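Local coordinates for protein catalase (Corynebacterium glutamicum, PDB 4B7H) that breaks hydrogen peroxide down to water and oxygen at a haem iron, where nitric oxide inhibits it, and carries a bound NADPH, at residues 79-84 / 307-312; 229-234 / 272-277; 458-463 / 497-502. All coordinates share one frame; numbering follows the deposited sequence.

Contact 1. Residues 79-84 / 307-312; sequences ELHITE and VGYFIL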
loop_
_atom_site.group_PDB
_atom_site.type_symbol
_atom_site.label_atom_id
_atom_site.label_comp_id
_atom_site.label_asym_id
_atom_site.label_seq_id
_atom_site.Cartn_x
_atom_site.Cartn_y
_atom_site.Cartn_z
ATOM N N GLU A 79 7.546 -17.170 29.327
ATOM C CA GLU A 79 8.806 -16.900 30.022
ATOM C C GLU A 79 9.839 -17.963 29.701
ATOM O O GLU A 79 9.528 -19.167 29.705
ATOM C CB GLU A 79 8.579 -16.881 31.544
ATOM C CG GLU A 79 7.485 -15.930 31.998
ATOM C CD GLU A 79 7.094 -16.092 33.453
ATOM O OE1 GLU A 79 7.741 -16.876 34.186
ATOM O OE2 GLU A 79 6.124 -15.424 33.874
ATOM N N LEU A 80 11.069 -17.517 29.446
ATOM C CA LEU A 80 12.226 -18.401 29.344
ATOM C C LEU A 80 12.995 -18.361 30.661
ATOM O O LEU A 80 13.343 -17.282 31.141
ATOM C CB LEU A 80 13.145 -17.934 28.211
ATOM C CG LEU A 80 14.516 -18.612 28.099
ATOM C CD1 LEU A 80 14.355 -20.069 27.692
ATOM C CD2 LEU A 80 15.404 -17.858 27.117
ATOM N N HIS A 81 13.262 -19.532 31.238
ATOM C CA HIS A 81 14.021 -19.633 32.485
ATOM C C HIS A 81 15.316 -20.425 32.277
ATOM O O HIS A 81 15.278 -21.595 31.896
ATOM C CB HIS A 81 13.183 -20.330 33.561
ATOM C CG HIS A 81 11.989 -19.547 34.004
ATOM N ND1 HIS A 81 11.919 -18.936 35.237
ATOM C CD2 HIS A 81 10.818 -19.276 33.381
ATOM C CE1 HIS A 81 10.755 -18.319 35.354
ATOM N NE2 HIS A 81 10.071 -18.506 34.239
ATOM N N ILE A 82 16.462 -19.803 32.540
ATOM C CA ILE A 82 17.739 -20.509 32.446
ATOM C C ILE A 82 18.029 -21.264 33.746
ATOM O O ILE A 82 17.915 -20.699 34.837
ATOM C CB ILE A 82 18.886 -19.534 32.124
ATOM C CG1 ILE A 82 18.553 -18.724 30.867
ATOM C CG2 ILE A 82 20.202 -20.274 31.968
ATOM C CD1 ILE A 82 18.189 -19.576 29.649
ATOM N N THR A 83 18.400 -22.541 33.631
ATOM C CA THR A 83 18.664 -23.375 34.808
ATOM C C THR A 83 20.058 -24.019 34.802
ATOM O O THR A 83 20.450 -24.680 35.770
ATOM C CB THR A 83 17.594 -24.487 34.987
ATOM O OG1 THR A 83 17.636 -25.389 33.872
ATOM C CG2 THR A 83 16.192 -23.891 35.114
ATOM N N GLU A 84 20.794 -23.836 33.710
ATOM C CA GLU A 84 22.147 -24.365 33.585
ATOM C C GLU A 84 23.127 -23.232 33.311
ATOM O O GLU A 84 22.713 -22.113 33.021
ATOM C CB GLU A 84 22.205 -25.380 32.445
ATOM C CG GLU A 84 21.348 -26.605 32.669
ATOM C CD GLU A 84 21.965 -27.566 33.670
ATOM O OE1 GLU A 84 23.185 -27.824 33.581
ATOM O OE2 GLU A 84 21.231 -28.055 34.551
ATOM N N VAL A 307 19.753 -26.407 28.872
ATOM C CA VAL A 307 19.962 -24.972 29.036
ATOM C C VAL A 307 18.961 -24.422 30.048
ATOM O O VAL A 307 19.324 -23.678 30.966
ATOM C CB VAL A 307 19.803 -24.215 27.693
ATOM C CG1 VAL A 307 19.956 -22.715 27.906
ATOM C CG2 VAL A 307 20.813 -24.725 26.669
ATOM N N GLY A 308 17.696 -24.791 29.878
ATOM C CA GLY A 308 16.629 -24.264 30.716
ATOM C C GLY A 308 15.285 -24.739 30.205
ATOM O O GLY A 308 15.208 -25.798 29.586
ATOM N N TYR A 309 14.223 -23.984 30.476
ATOM C CA TYR A 309 12.904 -24.328 29.960
ATOM C C TYR A 309 12.152 -23.055 29.617
ATOM O O TYR A 309 12.505 -21.970 30.089
ATOM C CB TYR A 309 12.104 -25.151 30.983
ATOM C CG TYR A 309 11.666 -24.372 32.212
ATOM C CD1 TYR A 309 12.482 -24.283 33.335
ATOM C CD2 TYR A 309 10.428 -23.734 32.253
ATOM C CE1 TYR A 309 12.082 -23.568 34.460
ATOM C CE2 TYR A 309 10.018 -23.017 33.364
ATOM C CZ TYR A 309 10.845 -22.937 34.469
ATOM O OH TYR A 309 10.425 -22.222 35.577
ATOM N N PHE A 310 11.105 -23.177 28.809
ATOM C CA PHE A 310 10.177 -22.065 28.659
ATOM C C PHE A 310 8.747 -22.539 28.887
ATOM O O PHE A 310 8.432 -23.724 28.723
ATOM C CB PHE A 310 10.371 -21.278 27.343
ATOM C CG PHE A 310 9.954 -22.011 26.093
ATOM C CD1 PHE A 310 8.616 -22.082 25.725
ATOM C CD2 PHE A 310 10.912 -22.570 25.251
ATOM C CE1 PHE A 310 8.234 -22.726 24.556
ATOM C CE2 PHE A 310 10.538 -23.223 24.081
ATOM C CZ PHE A 310 9.196 -23.302 23.738
ATOM N N ILE A 311 7.904 -21.607 29.311
ATOM C CA ILE A 311 6.530 -21.892 29.690
ATOM C C ILE A 311 5.620 -20.875 29.014
ATOM O O ILE A 311 5.984 -19.703 28.884
ATOM C CB ILE A 311 6.377 -21.858 31.240
ATOM C CG1 ILE A 311 4.957 -22.218 31.679
ATOM C CG2 ILE A 311 6.843 -20.515 31.821
ATOM C CD1 ILE A 311 4.827 -22.440 33.185
ATOM N N LEU A 312 4.463 -21.328 28.539
ATOM C CA LEU A 312 3.499 -20.414 27.934
ATOM C C LEU A 312 2.398 -20.169 28.957
ATOM O O LEU A 312 1.629 -21.088 29.282
ATOM C CB LEU A 312 2.914 -20.992 26.645
ATOM C CG LEU A 312 3.940 -21.418 25.590
ATOM C CD1 LEU A 312 3.244 -21.948 24.335
ATOM C CD2 LEU A 312 4.876 -20.265 25.248
#
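The imidazole of His81 and the phenol ring of Tyr309 lie almost parallel, planes 1° apart, but so far slid that they barely overlap: one face of the imidazole is covered by Tyr309 OH, 3.5 Å above the His81 ring plane near its centre. The phenol face is met toward its rim by His81 CB, 3.9 Å from the centroid of the Tyr309 ring in a CH-pi contact. At the phenol edge sits Thr83 CG2. In the plane of the imidazole, His81 NE2 donates to Glu79 OE1 over 2.8 Å, using the anti lone pair of the carboxylate; this His-carboxylate bond fixes the ring's rotation, while Glu79 OE2 accepts from Ala5 N and Asn313 ND2. Tyr309 reaches its place because CG is tucked between its backbone N and carbonyl carbon (chi1 70°). The backbones pair antiparallel in the beta-barrel of the catalase fold, joining strand 73-82 to strand 305-314. Glu79-Ile311 and His81-Tyr309 are hydrogen-bonded pairs, and His81 N reaches Tyr309 O at 2.8 Å. Having no side chain, Gly308 lets its CA come within 3.2 Å of His81 O. On the face opposite His81 and Tyr309, Leu80 CD1 lies 4.2 Å from Phe310 CB, apolar residues fitting the buried interior side. Where strand 73-82 ends, Val307 O accepts from both Thr83 N, on a lone pair, and Glu84 N, from above the carbonyl plane.

Contact 2. Residues 229-234 / 272-277; sequences HFKTRQ and DVKVQI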
loop_
_atom_site.group_PDB
_atom_site.type_symbol
_atom_site.label_atom_id
_atom_site.label_comp_id
_atom_site.label_asym_id
_atom_site.label_seq_id
_atom_site.Cartn_x
_atom_site.Cartn_y
_atom_site.Cartn_z
ATOM N N HIS A 229 17.054 -27.478 20.316
ATOM C CA HIS A 229 15.999 -28.454 20.484
ATOM C C HIS A 229 15.098 -28.052 21.622
ATOM O O HIS A 229 15.555 -27.792 22.701
ATOM C CB HIS A 229 16.618 -29.870 20.770
ATOM C CG HIS A 229 17.438 -30.442 19.644
ATOM N ND1 HIS A 229 17.082 -31.514 18.973
ATOM C CD2 HIS A 229 18.640 -30.055 19.160
ATOM C CE1 HIS A 229 17.993 -31.768 18.083
ATOM N NE2 HIS A 229 18.958 -30.883 18.212
ATOM N N PHE A 230 13.806 -27.966 21.355
ATOM C CA PHE A 230 12.821 -27.609 22.363
ATOM C C PHE A 230 11.965 -28.845 22.621
ATOM O O PHE A 230 11.130 -29.220 21.788
ATOM C CB PHE A 230 11.985 -26.413 21.888
ATOM C CG PHE A 230 12.823 -25.248 21.417
ATOM C CD1 PHE A 230 13.666 -24.584 22.299
ATOM C CD2 PHE A 230 12.779 -24.830 20.097
ATOM C CE1 PHE A 230 14.448 -23.517 21.870
ATOM C CE2 PHE A 230 13.557 -23.763 19.664
ATOM C CZ PHE A 230 14.394 -23.111 20.549
ATOM N N LYS A 231 12.207 -29.504 23.755
ATOM C CA LYS A 231 11.648 -30.832 23.990
ATOM C C LYS A 231 10.369 -30.733 24.816
ATOM O O LYS A 231 10.389 -30.287 25.970
ATOM C CB LYS A 231 12.680 -31.752 24.661
ATOM C CG LYS A 231 14.020 -31.846 23.915
ATOM C CD LYS A 231 13.883 -32.441 22.520
ATOM C CE LYS A 231 13.484 -33.911 22.569
ATOM N NZ LYS A 231 13.491 -34.524 21.198
ATOM N N THR A 232 9.251 -31.132 24.217
ATOM C CA THR A 232 7.960 -30.926 24.857
ATOM C C THR A 232 7.790 -31.748 26.133
ATOM O O THR A 232 8.029 -32.954 26.146
ATOM C CB THR A 232 6.789 -31.224 23.908
ATOM O OG1 THR A 232 5.577 -31.207 24.668
ATOM C CG2 THR A 232 6.953 -32.587 23.241
ATOM N N ARG A 233 7.382 -31.086 27.210
ATOM C CA ARG A 233 7.082 -31.797 28.443
ATOM C C ARG A 233 5.733 -32.496 28.387
ATOM O O ARG A 233 5.449 -33.380 29.204
ATOM C CB ARG A 233 7.129 -30.853 29.638
ATOM C CG ARG A 233 8.528 -30.507 30.054
ATOM C CD ARG A 233 8.586 -30.123 31.516
ATOM N NE ARG A 233 9.884 -29.549 31.833
ATOM C CZ ARG A 233 10.152 -28.869 32.940
ATOM N NH1 ARG A 233 9.206 -28.680 33.850
ATOM N NH2 ARG A 233 11.366 -28.379 33.132
ATOM N N GLN A 234 4.904 -32.096 27.427
ATOM C CA GLN A 234 3.596 -32.713 27.230
ATOM C C GLN A 234 3.716 -34.016 26.432
ATOM O O GLN A 234 2.835 -34.883 26.505
ATOM C CB GLN A 234 2.650 -31.734 26.526
ATOM C CG GLN A 234 2.309 -30.492 27.360
ATOM C CD GLN A 234 3.476 -29.525 27.550
ATOM O OE1 GLN A 234 3.846 -29.203 28.682
ATOM N NE2 GLN A 234 4.052 -29.052 26.445
ATOM N N ASP A 272 11.502 -28.104 27.463
ATOM C CA ASP A 272 12.887 -28.013 27.911
ATOM C C ASP A 272 13.792 -27.565 26.762
ATOM O O ASP A 272 13.749 -28.132 25.671
ATOM C CB ASP A 272 13.346 -29.341 28.506
ATOM C CG ASP A 272 12.676 -29.628 29.829
ATOM O OD1 ASP A 272 13.028 -28.954 30.823
ATOM O OD2 ASP A 272 11.787 -30.505 29.873
ATOM N N VAL A 273 14.584 -26.525 27.013
ATOM C CA VAL A 273 15.486 -25.956 26.010
ATOM C C VAL A 273 16.846 -26.635 26.084
ATOM O O VAL A 273 17.504 -26.610 27.124
ATOM C CB VAL A 273 15.671 -24.438 26.218
ATOM C CG1 VAL A 273 16.638 -23.871 25.187
ATOM C CG2 VAL A 273 14.327 -23.719 26.145
ATOM N N LYS A 274 17.257 -27.254 24.983
ATOM C CA LYS A 274 18.530 -27.964 24.929
ATOM C C LYS A 274 19.266 -27.595 23.646
ATOM O O LYS A 274 18.658 -27.097 22.692
ATOM C CB LYS A 274 18.311 -29.485 24.999
ATOM C CG LYS A 274 17.402 -29.941 26.139
ATOM C CD LYS A 274 17.329 -31.461 26.243
ATOM C CE LYS A 274 16.366 -31.891 27.346
ATOM N NZ LYS A 274 16.830 -31.448 28.687
ATOM N N VAL A 275 20.574 -27.814 23.631
ATOM C CA VAL A 275 21.363 -27.611 22.427
ATOM C C VAL A 275 22.270 -28.796 22.146
ATOM O O VAL A 275 22.680 -29.510 23.060
ATOM C CB VAL A 275 22.240 -26.340 22.507
ATOM C CG1 VAL A 275 21.380 -25.091 22.336
ATOM C CG2 VAL A 275 23.038 -26.295 23.820
ATOM N N GLN A 276 22.556 -29.011 20.867
ATOM C CA GLN A 276 23.720 -29.786 20.469
ATOM C C GLN A 276 24.840 -28.788 20.255
ATOM O O GLN A 276 24.617 -27.709 19.702
ATOM C CB GLN A 276 23.463 -30.545 19.168
ATOM C CG GLN A 276 22.395 -31.617 19.259
ATOM C CD GLN A 276 22.101 -32.244 17.921
ATOM O OE1 GLN A 276 21.486 -31.619 17.055
ATOM N NE2 GLN A 276 22.545 -33.487 17.735
ATOM N N ILE A 277 26.045 -29.136 20.697
ATOM C CA ILE A 277 27.190 -28.253 20.547
ATOM C C ILE A 277 28.308 -28.980 19.811
ATOM O O ILE A 277 28.842 -29.974 20.307
ATOM C CB ILE A 277 27.693 -27.744 21.918
ATOM C CG1 ILE A 277 26.580 -26.971 22.638
ATOM C CG2 ILE A 277 28.944 -26.874 21.746
ATOM C CD1 ILE A 277 26.973 -26.469 24.016
HETATM O O HOH W 1 10.940 -32.221 28.047
#
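His229 to Lys231 pair antiparallel with Asp272 to Lys274, two neighbouring strands of the catalase beta-barrel. The main-chain bonds form two hydrogen-bonded pairs, His229-Lys274 and Lys231-Asp272, around the non-hydrogen-bonded pair Phe230-Val273. Apolar contact follows from that middle pair: the two side chains run side by side on the buried face, and Val273 CG1 comes to the edge of the Phe230 ring, 4.0 Å from Phe230 CE1. On the opposite face the aliphatic run of Lys231 crosses that of Lys274 at about a right angle, while the amine of Lys231 goes to Asp207. Polar side chains close both ends. His229, part of the NADPH pocket, gives NE2-H to Gln276 OE1 at 2.9 Å, the donor lying well above the amide plane; Gln276 NE2 is held by the carbonyls of Trp297 and Tyr302, so the amide is oriented to accept from the histidine. At the other end Arg233, extended from CG to NE, grips Asp272 side-on. In this salt bridge Arg233 NE meets Asp272 OD2 and Arg233 NH2 meets Asp272 OD1, each at 2.9 Å on the syn side, with planes 30° apart. A water also donates to Asp272 OD2 at 2.6 Å and to Lys231 O at 2.9 Å.

Contact 3. Residues 458-463 / 497-502; sequences ILYREV and NVDENL. With NDP (NADPH dihydro-nicotinamide-adenine-dinucleotide phosphate), chain H.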
loop_
_atom_site.group_PDB
_atom_site.type_symbol
_atom_site.label_atom_id
_atom_site.label_comp_id
_atom_site.label_asym_id
_atom_site.label_seq_id
_atom_site.Cartn_x
_atom_site.Cartn_y
_atom_site.Cartn_z
ATOM N N ILE A 458 18.032 -44.238 7.435
ATOM C CA ILE A 458 18.397 -44.514 8.823
ATOM C C ILE A 458 17.192 -44.375 9.763
ATOM O O ILE A 458 16.973 -45.213 10.647
ATOM C CB ILE A 458 19.560 -43.599 9.285
ATOM C CG1 ILE A 458 20.865 -44.011 8.596
ATOM C CG2 ILE A 458 19.739 -43.666 10.790
ATOM C CD1 ILE A 458 22.025 -43.052 8.829
ATOM N N LEU A 459 16.410 -43.316 9.577
ATOM C CA LEU A 459 15.184 -43.142 10.352
ATOM C C LEU A 459 14.288 -44.374 10.197
ATOM O O LEU A 459 13.827 -44.944 11.186
ATOM C CB LEU A 459 14.445 -41.869 9.922
ATOM C CG LEU A 459 13.052 -41.567 10.501
ATOM C CD1 LEU A 459 13.082 -41.435 12.021
ATOM C CD2 LEU A 459 12.473 -40.298 9.870
ATOM N N TYR A 460 14.079 -44.802 8.955
ATOM C CA TYR A 460 13.253 -45.975 8.678
ATOM C C TYR A 460 13.828 -47.276 9.247
ATOM O O TYR A 460 13.112 -48.057 9.872
ATOM C CB TYR A 460 13.015 -46.119 7.167
ATOM C CG TYR A 460 12.034 -47.214 6.813
ATOM C CD1 TYR A 460 10.666 -47.016 6.944
ATOM C CD2 TYR A 460 12.477 -48.452 6.361
ATOM C CE1 TYR A 460 9.758 -48.023 6.626
ATOM C CE2 TYR A 460 11.579 -49.465 6.038
ATOM C CZ TYR A 460 10.226 -49.243 6.174
ATOM O OH TYR A 460 9.336 -50.242 5.856
ATOM N N ARG A 461 15.119 -47.505 9.033
ATOM C CA ARG A 461 15.731 -48.790 9.370
ATOM C C ARG A 461 16.172 -48.926 10.823
ATOM O O ARG A 461 16.244 -50.044 11.345
ATOM C CB ARG A 461 16.926 -49.065 8.451
ATOM C CG ARG A 461 16.546 -49.350 7.007
ATOM C CD ARG A 461 17.760 -49.715 6.170
ATOM N NE ARG A 461 18.632 -48.568 5.920
ATOM C CZ ARG A 461 18.464 -47.700 4.924
ATOM N NH1 ARG A 461 17.447 -47.835 4.080
ATOM N NH2 ARG A 461 19.313 -46.692 4.774
ATOM N N GLU A 462 16.464 -47.806 11.477
ATOM C CA GLU A 462 17.075 -47.854 12.803
ATOM C C GLU A 462 16.273 -47.191 13.923
ATOM O O GLU A 462 16.521 -47.454 15.097
ATOM C CB GLU A 462 18.481 -47.247 12.751
ATOM C CG GLU A 462 19.406 -47.936 11.768
ATOM C CD GLU A 462 20.791 -47.313 11.717
ATOM O OE1 GLU A 462 21.251 -46.766 12.741
ATOM O OE2 GLU A 462 21.423 -47.376 10.646
ATOM N N VAL A 463 15.326 -46.328 13.570
ATOM C CA VAL A 463 14.604 -45.550 14.577
ATOM C C VAL A 463 13.127 -45.931 14.701
ATOM O O VAL A 463 12.641 -46.220 15.799
ATOM C CB VAL A 463 14.696 -44.038 14.299
ATOM C CG1 VAL A 463 13.830 -43.256 15.289
ATOM C CG2 VAL A 463 16.144 -43.566 14.350
ATOM N N ASN A 497 14.594 -45.473 -3.076
ATOM C CA ASN A 497 15.892 -44.892 -2.744
ATOM C C ASN A 497 16.041 -44.610 -1.253
ATOM O O ASN A 497 17.141 -44.687 -0.717
ATOM C CB ASN A 497 16.153 -43.614 -3.547
ATOM C CG ASN A 497 16.488 -43.885 -5.006
ATOM O OD1 ASN A 497 16.344 -43.005 -5.857
ATOM N ND2 ASN A 497 16.933 -45.096 -5.302
ATOM N N VAL A 498 14.945 -44.258 -0.583
ATOM C CA VAL A 498 14.983 -44.148 0.874
ATOM C C VAL A 498 15.250 -45.526 1.491
ATOM O O VAL A 498 16.179 -45.702 2.292
ATOM C CB VAL A 498 13.676 -43.533 1.433
ATOM C CG1 VAL A 498 13.651 -43.622 2.947
ATOM C CG2 VAL A 498 13.535 -42.081 0.978
ATOM N N ASP A 499 14.443 -46.505 1.091
ATOM C CA ASP A 499 14.588 -47.880 1.565
ATOM C C ASP A 499 13.761 -48.800 0.674
ATOM O O ASP A 499 12.595 -48.514 0.383
ATOM C CB ASP A 499 14.131 -47.994 3.021
ATOM C CG ASP A 499 14.239 -49.400 3.551
ATOM O OD1 ASP A 499 13.285 -50.183 3.351
ATOM O OD2 ASP A 499 15.277 -49.726 4.162
ATOM N N GLU A 500 14.359 -49.902 0.234
ATOM C CA GLU A 500 13.684 -50.777 -0.714
ATOM C C GLU A 500 12.440 -51.434 -0.122
ATOM O O GLU A 500 11.471 -51.683 -0.837
ATOM C CB GLU A 500 14.639 -51.842 -1.250
ATOM C CG GLU A 500 15.634 -51.311 -2.260
ATOM C CD GLU A 500 16.480 -52.408 -2.869
ATOM O OE1 GLU A 500 16.890 -53.330 -2.128
ATOM O OE2 GLU A 500 16.728 -52.356 -4.093
ATOM N N ASN A 501 12.457 -51.717 1.178
ATOM C CA ASN A 501 11.285 -52.322 1.803
ATOM C C ASN A 501 10.161 -51.303 1.973
ATOM O O ASN A 501 8.993 -51.610 1.748
ATOM C CB ASN A 501 11.657 -52.989 3.128
ATOM C CG ASN A 501 12.605 -54.139 2.938
ATOM O OD1 ASN A 501 12.347 -55.043 2.142
ATOM N ND2 ASN A 501 13.730 -54.098 3.638
ATOM N N LEU A 502 10.518 -50.079 2.348
ATOM C CA LEU A 502 9.535 -49.002 2.396
ATOM C C LEU A 502 8.934 -48.768 1.006
ATOM O O LEU A 502 7.716 -48.683 0.847
ATOM C CB LEU A 502 10.167 -47.709 2.913
ATOM C CG LEU A 502 9.274 -46.467 2.867
ATOM C CD1 LEU A 502 7.998 -46.649 3.691
ATOM C CD2 LEU A 502 10.067 -45.273 3.365
HETATM P PA NDP H . 18.680 -41.096 17.777
HETATM O O1A NDP H . 18.178 -42.458 18.088
HETATM O O2A NDP H . 19.621 -40.577 18.809
HETATM O O5B NDP H . 17.418 -40.118 17.647
HETATM C C5B NDP H . 16.309 -40.488 16.863
HETATM C C4B NDP H . 15.338 -39.320 16.909
HETATM O O4B NDP H . 14.209 -39.623 16.101
HETATM C C3B NDP H . 14.846 -39.064 18.335
HETATM O O3B NDP H . 14.835 -37.673 18.597
HETATM C C2B NDP H . 13.446 -39.647 18.300
HETATM O O2B NDP H . 12.544 -39.122 19.255
HETATM C C1B NDP H . 13.057 -39.345 16.860
HETATM N N9A NDP H . 11.835 -40.047 16.423
HETATM C C8A NDP H . 11.211 -41.102 17.041
HETATM N N7A NDP H . 10.107 -41.431 16.333
HETATM C C5A NDP H . 10.012 -40.595 15.269
HETATM C C6A NDP H . 9.084 -40.492 14.235
HETATM N N6A NDP H . 7.888 -41.071 14.347
HETATM N N1A NDP H . 9.263 -39.528 13.269
HETATM C C2A NDP H . 10.341 -38.667 13.331
HETATM N N3A NDP H . 11.254 -38.772 14.362
HETATM C C4A NDP H . 11.091 -39.721 15.316
HETATM O O3 NDP H . 19.346 -41.130 16.301
HETATM P PN NDP H . 20.018 -39.865 15.553
HETATM O O1N NDP H . 19.958 -38.648 16.411
HETATM O O2N NDP H . 21.312 -40.346 15.012
HETATM O O5D NDP H . 19.045 -39.633 14.291
HETATM C C5D NDP H . 18.533 -40.741 13.575
HETATM C C4D NDP H . 17.396 -40.280 12.686
HETATM O O4D NDP H . 16.358 -39.776 13.501
HETATM C C3D NDP H . 17.829 -39.142 11.776
HETATM O O3D NDP H . 18.291 -39.626 10.523
HETATM C C2D NDP H . 16.570 -38.298 11.667
HETATM O O2D NDP H . 15.824 -38.712 10.556
HETATM C C1D NDP H . 15.755 -38.629 12.914
HETATM N N1N NDP H . 15.743 -37.507 13.877
HETATM C C2N NDP H . 16.923 -36.899 14.193
HETATM C C3N NDP H . 16.996 -35.844 15.090
HETATM C C7N NDP H . 18.334 -35.236 15.354
HETATM O O7N NDP H . 18.396 -33.884 15.704
HETATM N N7N NDP H . 19.435 -35.971 15.232
HETATM C C4N NDP H . 15.769 -35.292 15.786
HETATM C C5N NDP H . 14.530 -36.030 15.369
HETATM C C6N NDP H . 14.571 -37.080 14.450
HETATM P P2B NDP H . 12.318 -39.865 20.672
HETATM O O1X NDP H . 11.921 -41.298 20.388
HETATM O O2X NDP H . 13.614 -39.797 21.451
HETATM O O3X NDP H . 11.214 -39.113 21.393
HETATM O O HOH W 2 18.819 -44.969 2.353
#
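Tyr460 and Leu502 make the tight, buried half of this contact. The leucine methylene lies over one face of the phenol ring, Leu502 CB 3.7 Å from the Tyr460 centroid and only 17° off the normal, a CH-pi contact; Leu502 CD1 lies 3.7 Å from Tyr460 CE1. The tyrosine, its CG turned opposite the main-chain nitrogen (chi1 -173°), stretches from helix 454-463 across to residues 497-502, where its broad flat ring covers the leucine. Leu472 of helix 466-479 packs on both. The side chains of Asp499 and Tyr460 cross at about a right angle, their planes 46° apart, with Asp499 OD1 3.3 Å from Tyr460 CE2. Toward solvent the contact is polar and thinner. Arg461, bent at chi3, sends NH1 to two acceptors: Asp499 OD2 at 2.9 Å, through the anti lone pair in a salt bridge, and Val498 O at 3.1 Å. A water accepts from Arg461 NH2 and donates to Val498 O, so this terminal carbonyl of helix 487-498 is gripped twice. A long, flexible arginine suits this exposed margin. On the far side of helix 454-463, Leu459 CB touches O2D of the nicotinamide ribose of NADPH, 3.5 Å away, and Val463 lies against both sugars. Asp499 OD1 accepts from Leu502 N at 2.9 Å and weakly from Asn501 N, making Asp499 the N-cap of helix 500-514, in the C-terminal helical domain of NADPH-binding catalases.

From the N terminus, strand 73-82 comes first, and contact 1 closes a loop of more than two hundred residues when strand 305-314 returns to it. Contact 2 is nested inside that loop, pairing strand 223-232 with 270-279 after a largely helical excursion. The two meet directly, since strands 270-279 and 305-314 are neighbours in the same sheet: Gly308 O lies 2.7 Å from Val273 N, probably a hydrogen bond, and Phe310 packs on Phe230. Contact 3 follows in series, closing a short helical loop near the C terminus. It touches neither, its nearest atoms about 11 Å from contact 2, yet the NADPH contacts both His229 and helix 454-463, bridging barrel and helical domain.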